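Local atomic coordinates of putative Nitroreductase (Anabaena variabilis ATCC 29413, PDB entry 3EO7), a protein that probably acts as an FMN-dependent oxidoreductase of the nitroreductase family, carrying flavin mononucleotide as its bound cofactor. Residues S146-C151 / A156-Q161; I136-S141 / D220-D225. One frame throughout, in Å; residues are numbered along the deposited sequence. Where two conformers were deposited one is given.

Contact 1: residues S146-C151 / A156-Q161; sequences SLQEAC and ALESTQ
The backbones of residues 146-151 and 156-161 come nearest at Gln148 and Leu157, whose CA atoms lie 6.4 Å apart; here two short helices, joined by a few residues, approach each other with the side chain of Leu157 between them. Leu157 loses more surface to the other segment than any other residue here. The chi1 of -71° sets CG of Leu157 anti to its carbonyl carbon and points the isobutyl group at helix 144-150, where its two methyls go to separate partners. CD1 of Leu157 reaches CB of Cys151 at 3.7 Å, and it also lies 3.9 Å from CA of Gln148, so this methyl meets the helix backbone itself. The other methyl, CD2, meets CD2 of Leu147 at 3.9 Å, the two leucine side chains crossing at about a right angle.

Gln148 runs past Leu157 in the opposite direction, its CG 3.8 Å from CB of Leu157, and its extended chain carries the amide beyond the leucine to Glu158. There NE2 of Gln148 donates to OE1 of Glu158 at 3.1 Å. The bond is weak, with an N-H...O angle of 126°, and the amide and carboxylate planes stand 67° apart. Glu158 meets the amide through a chain bent at chi2.

Beyond the pair, Arg116 forms a salt bridge with OE2 of Glu158, giving the carboxylate a second and charged partner, while Trp144 NE1 bonds to the carbonyl O of Leu157. The contact is packing between successive helices that lie, along the chain, between strands 134-139 and 162-169 of the antiparallel sheet, away from the flavin. Strand 229-239 touches both sides of it, through Val234 at Cys151 and Pro236 at Leu157. Helix 215-222 packs against helix 144-150, with Leu221 on Leu147 and Ala217 and Val218 on Ala150.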
loop_
_atom_site.group_PDB
_atom_site.type_symbol
_atom_site.label_atom_id
_atom_site.label_comp_id
_atom_site.label_asym_id
_atom_site.label_seq_id
_atom_site.Cartn_x
_atom_site.Cartn_y
_atom_site.Cartn_z
ATOM N N SER A 146 5.399 -6.139 -25.617
ATOM C CA SER A 146 4.915 -7.266 -24.800
ATOM C C SER A 146 4.205 -6.750 -23.534
ATOM O O SER A 146 3.199 -7.318 -23.092
ATOM C CB SER A 146 6.038 -8.256 -24.443
ATOM O OG SER A 146 7.055 -7.673 -23.640
ATOM N N LEU A 147 4.733 -5.679 -22.951
ATOM C CA LEU A 147 4.117 -5.081 -21.773
ATOM C C LEU A 147 2.781 -4.453 -22.163
ATOM O O LEU A 147 1.791 -4.585 -21.447
ATOM C CB LEU A 147 5.050 -4.058 -21.104
ATOM C CG LEU A 147 4.478 -3.456 -19.800
ATOM C CD1 LEU A 147 4.084 -4.537 -18.738
ATOM C CD2 LEU A 147 5.521 -2.475 -19.250
ATOM N N GLN A 148 2.752 -3.776 -23.305
ATOM C CA GLN A 148 1.515 -3.210 -23.798
ATOM C C GLN A 148 0.457 -4.294 -24.010
ATOM O O GLN A 148 -0.632 -4.163 -23.520
ATOM C CB GLN A 148 1.761 -2.437 -25.090
ATOM C CG GLN A 148 2.518 -1.122 -24.890
ATOM C CD GLN A 148 2.776 -0.409 -26.178
ATOM O OE1 GLN A 148 3.567 -0.883 -27.035
ATOM N NE2 GLN A 148 2.103 0.748 -26.358
ATOM N N GLU A 149 0.804 -5.388 -24.674
ATOM C CA GLU A 149 -0.174 -6.472 -24.912
ATOM C C GLU A 149 -0.696 -7.051 -23.572
ATOM O O GLU A 149 -1.911 -7.278 -23.381
ATOM C CB GLU A 149 0.471 -7.561 -25.783
ATOM C CG GLU A 149 0.739 -7.098 -27.205
ATOM C CD GLU A 149 1.708 -7.993 -27.982
ATOM O OE1 GLU A 149 2.456 -8.776 -27.361
ATOM O OE2 GLU A 149 1.756 -7.860 -29.225
ATOM N N ALA A 150 0.220 -7.230 -22.626
ATOM C CA ALA A 150 -0.103 -7.781 -21.320
ATOM C C ALA A 150 -1.019 -6.855 -20.537
ATOM O O ALA A 150 -1.784 -7.307 -19.696
ATOM C CB ALA A 150 1.178 -8.068 -20.516
ATOM N N CYS A 151 -0.964 -5.550 -20.828
ATOM C CA CYS A 151 -1.861 -4.584 -20.157
ATOM C C CYS A 151 -3.018 -4.101 -21.050
ATOM O O CYS A 151 -3.552 -3.009 -20.849
ATOM C CB CYS A 151 -1.047 -3.387 -19.673
ATOM S SG CYS A 151 0.264 -3.812 -18.483
ATOM N N ALA A 156 -1.703 4.638 -21.033
ATOM C CA ALA A 156 -0.566 5.192 -20.296
ATOM C C ALA A 156 0.762 4.637 -20.814
ATOM O O ALA A 156 1.799 5.286 -20.673
ATOM C CB ALA A 156 -0.710 4.983 -18.793
ATOM N N LEU A 157 0.753 3.440 -21.399
ATOM C CA LEU A 157 1.974 2.856 -21.974
ATOM C C LEU A 157 2.377 3.428 -23.315
ATOM O O LEU A 157 3.527 3.353 -23.716
ATOM C CB LEU A 157 1.839 1.326 -22.073
ATOM C CG LEU A 157 1.873 0.612 -20.715
ATOM C CD1 LEU A 157 1.274 -0.787 -20.806
ATOM C CD2 LEU A 157 3.299 0.533 -20.165
ATOM N N GLU A 158 1.445 4.034 -24.008
ATOM C CA GLU A 158 1.761 4.576 -25.306
ATOM C C GLU A 158 2.583 5.891 -25.214
ATOM O O GLU A 158 3.439 6.128 -26.045
ATOM C CB GLU A 158 0.474 4.726 -26.114
ATOM C CG GLU A 158 0.751 4.780 -27.654
ATOM C CD GLU A 158 1.305 3.444 -28.222
ATOM O OE1 GLU A 158 0.519 2.481 -28.379
ATOM O OE2 GLU A 158 2.513 3.370 -28.540
ATOM N N SER A 159 2.340 6.689 -24.173
ATOM C CA SER A 159 2.955 7.999 -23.967
ATOM C C SER A 159 4.290 7.981 -23.205
ATOM O O SER A 159 5.128 8.883 -23.330
ATOM C CB SER A 159 1.987 8.859 -23.096
ATOM O OG SER A 159 0.647 8.359 -23.127
ATOM N N THR A 160 4.498 6.916 -22.470
ATOM C CA THR A 160 5.616 6.816 -21.548
ATOM C C THR A 160 6.785 5.984 -22.068
ATOM O O THR A 160 6.659 5.257 -23.058
ATOM C CB THR A 160 5.098 6.266 -20.200
ATOM O OG1 THR A 160 4.445 5.007 -20.421
ATOM C CG2 THR A 160 4.129 7.281 -19.560
ATOM N N GLN A 161 7.914 6.128 -21.374
ATOM C CA GLN A 161 9.178 5.514 -21.743
ATOM C C GLN A 161 9.749 4.543 -20.707
ATOM O O GLN A 161 10.749 3.858 -20.974
ATOM C CB GLN A 161 10.198 6.649 -21.968
ATOM C CG GLN A 161 9.715 7.667 -22.974
ATOM C CD GLN A 161 9.693 7.096 -24.361
ATOM O OE1 GLN A 161 10.611 6.364 -24.747
ATOM N NE2 GLN A 161 8.644 7.427 -25.140
#

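Contact 2: residues I136-S141 / D220-D225; sequences IHYWES and DLLYID
A Schellman motif ends helix 215-222, and the carbonyl of Leu222 in that last turn receives the hydroxyl of Tyr138 from strand 134-139. The evidence for the motif is the positive phi of Tyr223 (64°) together with bonds back into the final turn, among them Tyr223 N to Asp220 O at 3.0 Å. Tyr138 OH donates to Leu222 O at 2.6 Å, in the carbonyl plane and on a lone pair, with a C=O...donor angle of 130°. Leu222 O also lies in the plane of the phenol ring, at its edge, 3.4 Å from CE2 of Tyr138. The CD2 methyl of Leu222 flanks the hydroxyl, 3.9 Å from Tyr138 OH.

On the strand side a classic beta bulge places both Tyr138 and Trp139 opposite Leu125 of the neighbouring strand 124-129. From it the phenol extends toward the helix end with CG between the backbone N and the carbonyl carbon (chi1 69°). A phenylalanine here lacks the hydroxyl, which would probably leave Leu222 O without this donor and the helix end without this polar link to the strand. The Tyr138 ring also stacks with Tyr43 and touches Tyr112 of strand 109-115, on which the side chain of Leu222 packs as well.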
loop_
_atom_site.group_PDB
_atom_site.type_symbol
_atom_site.label_atom_id
_atom_site.label_comp_id
_atom_site.label_asym_id
_atom_site.label_seq_id
_atom_site.Cartn_x
_atom_site.Cartn_y
_atom_site.Cartn_z
ATOM N N ILE A 136 20.019 -3.411 -11.590
ATOM C CA ILE A 136 20.717 -4.441 -12.345
ATOM C C ILE A 136 19.922 -4.645 -13.618
ATOM O O ILE A 136 18.747 -5.028 -13.575
ATOM C CB ILE A 136 20.867 -5.752 -11.599
ATOM C CG1 ILE A 136 21.699 -5.525 -10.329
ATOM C CG2 ILE A 136 21.524 -6.807 -12.527
ATOM C CD1 ILE A 136 21.680 -6.680 -9.368
ATOM N N HIS A 137 20.563 -4.333 -14.740
ATOM C CA HIS A 137 19.977 -4.464 -16.058
ATOM C C HIS A 137 20.177 -5.910 -16.451
ATOM O O HIS A 137 21.205 -6.285 -16.990
ATOM C CB HIS A 137 20.652 -3.495 -17.000
ATOM C CG HIS A 137 20.003 -3.355 -18.335
ATOM N ND1 HIS A 137 20.672 -2.862 -19.438
ATOM C CD2 HIS A 137 18.745 -3.624 -18.752
ATOM C CE1 HIS A 137 19.842 -2.808 -20.466
ATOM N NE2 HIS A 137 18.670 -3.284 -20.082
ATOM N N TYR A 138 19.187 -6.735 -16.154
ATOM C CA TYR A 138 19.357 -8.157 -16.370
ATOM C C TYR A 138 18.860 -8.670 -17.693
ATOM O O TYR A 138 19.063 -9.839 -17.983
ATOM C CB TYR A 138 18.765 -8.958 -15.229
ATOM C CG TYR A 138 17.271 -8.951 -15.081
ATOM C CD1 TYR A 138 16.639 -7.991 -14.306
ATOM C CD2 TYR A 138 16.496 -9.980 -15.609
ATOM C CE1 TYR A 138 15.241 -8.005 -14.131
ATOM C CE2 TYR A 138 15.097 -10.003 -15.453
ATOM C CZ TYR A 138 14.478 -9.008 -14.697
ATOM O OH TYR A 138 13.106 -9.019 -14.482
ATOM N N TRP A 139 18.198 -7.831 -18.480
ATOM C CA TRP A 139 17.712 -8.264 -19.790
ATOM C C TRP A 139 17.663 -7.069 -20.699
ATOM O O TRP A 139 17.051 -6.069 -20.363
ATOM C CB TRP A 139 16.338 -8.915 -19.682
ATOM C CG TRP A 139 15.861 -9.464 -20.973
ATOM C CD1 TRP A 139 14.904 -8.954 -21.773
ATOM C CD2 TRP A 139 16.383 -10.609 -21.640
ATOM N NE1 TRP A 139 14.762 -9.733 -22.889
ATOM C CE2 TRP A 139 15.663 -10.757 -22.830
ATOM C CE3 TRP A 139 17.375 -11.540 -21.327
ATOM C CZ2 TRP A 139 15.900 -11.802 -23.724
ATOM C CZ3 TRP A 139 17.617 -12.575 -22.212
ATOM C CH2 TRP A 139 16.884 -12.695 -23.400
ATOM N N GLU A 140 18.426 -7.118 -21.787
ATOM C CA GLU A 140 18.381 -6.031 -22.750
ATOM C C GLU A 140 17.753 -6.518 -24.051
ATOM O O GLU A 140 18.367 -7.286 -24.808
ATOM C CB GLU A 140 19.758 -5.429 -23.033
ATOM C CG GLU A 140 19.592 -4.224 -23.994
ATOM C CD GLU A 140 20.851 -3.399 -24.181
ATOM O OE1 GLU A 140 21.848 -3.587 -23.425
ATOM O OE2 GLU A 140 20.817 -2.547 -25.101
ATOM N N SER A 141 16.526 -6.105 -24.281
ATOM C CA SER A 141 15.794 -6.364 -25.504
ATOM C C SER A 141 14.593 -5.428 -25.472
ATOM O O SER A 141 14.283 -4.841 -24.435
ATOM C CB SER A 141 15.318 -7.823 -25.629
ATOM O OG SER A 141 14.150 -8.043 -24.856
ATOM N N ASP A 220 5.860 -13.657 -17.189
ATOM C CA ASP A 220 6.750 -14.169 -18.228
ATOM C C ASP A 220 7.741 -13.093 -18.695
ATOM O O ASP A 220 8.941 -13.373 -18.901
ATOM C CB ASP A 220 5.937 -14.673 -19.433
ATOM C CG ASP A 220 5.222 -16.023 -19.183
ATOM O OD1 ASP A 220 5.422 -16.665 -18.124
ATOM O OD2 ASP A 220 4.455 -16.439 -20.089
ATOM N N LEU A 221 7.219 -11.887 -18.904
ATOM C CA LEU A 221 7.990 -10.717 -19.400
ATOM C C LEU A 221 9.155 -10.400 -18.467
ATOM O O LEU A 221 10.270 -10.164 -18.915
ATOM C CB LEU A 221 7.035 -9.504 -19.581
ATOM C CG LEU A 221 7.651 -8.125 -19.870
ATOM C CD1 LEU A 221 6.712 -7.243 -20.724
ATOM C CD2 LEU A 221 8.010 -7.391 -18.657
ATOM N N LEU A 222 8.906 -10.471 -17.161
ATOM C CA LEU A 222 9.939 -10.255 -16.141
ATOM C C LEU A 222 10.900 -11.422 -15.918
ATOM O O LEU A 222 11.939 -11.248 -15.271
ATOM C CB LEU A 222 9.287 -9.947 -14.804
ATOM C CG LEU A 222 8.578 -8.601 -14.731
ATOM C CD1 LEU A 222 7.837 -8.498 -13.371
ATOM C CD2 LEU A 222 9.597 -7.461 -14.942
ATOM N N TYR A 223 10.515 -12.585 -16.435
ATOM C CA TYR A 223 11.267 -13.844 -16.332
ATOM C C TYR A 223 11.389 -14.331 -14.886
ATOM O O TYR A 223 12.445 -14.808 -14.451
ATOM C CB TYR A 223 12.627 -13.754 -17.020
ATOM C CG TYR A 223 13.150 -15.114 -17.426
ATOM C CD1 TYR A 223 12.515 -15.842 -18.429
ATOM C CD2 TYR A 223 14.261 -15.676 -16.809
ATOM C CE1 TYR A 223 12.973 -17.101 -18.801
ATOM C CE2 TYR A 223 14.727 -16.928 -17.177
ATOM C CZ TYR A 223 14.075 -17.633 -18.166
ATOM O OH TYR A 223 14.538 -18.870 -18.532
ATOM N N ILE A 224 10.275 -14.254 -14.168
ATOM C CA ILE A 224 10.204 -14.674 -12.785
ATOM C C ILE A 224 9.399 -15.981 -12.669
ATOM O O ILE A 224 8.551 -16.301 -13.524
ATOM C CB ILE A 224 9.611 -13.562 -11.875
ATOM C CG1 ILE A 224 8.174 -13.203 -12.263
ATOM C CG2 ILE A 224 10.566 -12.373 -11.872
ATOM C CD1 ILE A 224 7.512 -12.221 -11.360
ATOM N N ASP A 225 9.656 -16.729 -11.609
ATOM C CA ASP A 225 8.963 -17.988 -11.362
ATOM C C ASP A 225 7.622 -17.651 -10.727
ATOM O O ASP A 225 7.576 -17.239 -9.574
ATOM C CB ASP A 225 9.817 -18.838 -10.407
ATOM C CG ASP A 225 9.177 -20.123 -10.017
ATOM O OD1 ASP A 225 7.992 -20.329 -10.278
ATOM O OD2 ASP A 225 9.868 -20.951 -9.369
#

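Contacts 1 and 2 have centres 16 Å apart, and both lie in the same nitroreductase-family part of the chain, away from the residues that bind the flavin. Along the chain the order is 136-141, 146-151, 156-161, then 220-225, so contact 1 falls between the two halves of contact 2. Helix 144-150 follows strand 134-139, and helix 215-222 serves both places: Leu221 of helix 215-222 packs on helix 144-150, its CD1 lying 3.4 Å from N of Leu147. Contact 2 joins helix 215-222 to the seven-stranded antiparallel sheet through strand 134-139, while contact 1 pairs two helices that rest on the same sheet through strand 229-239.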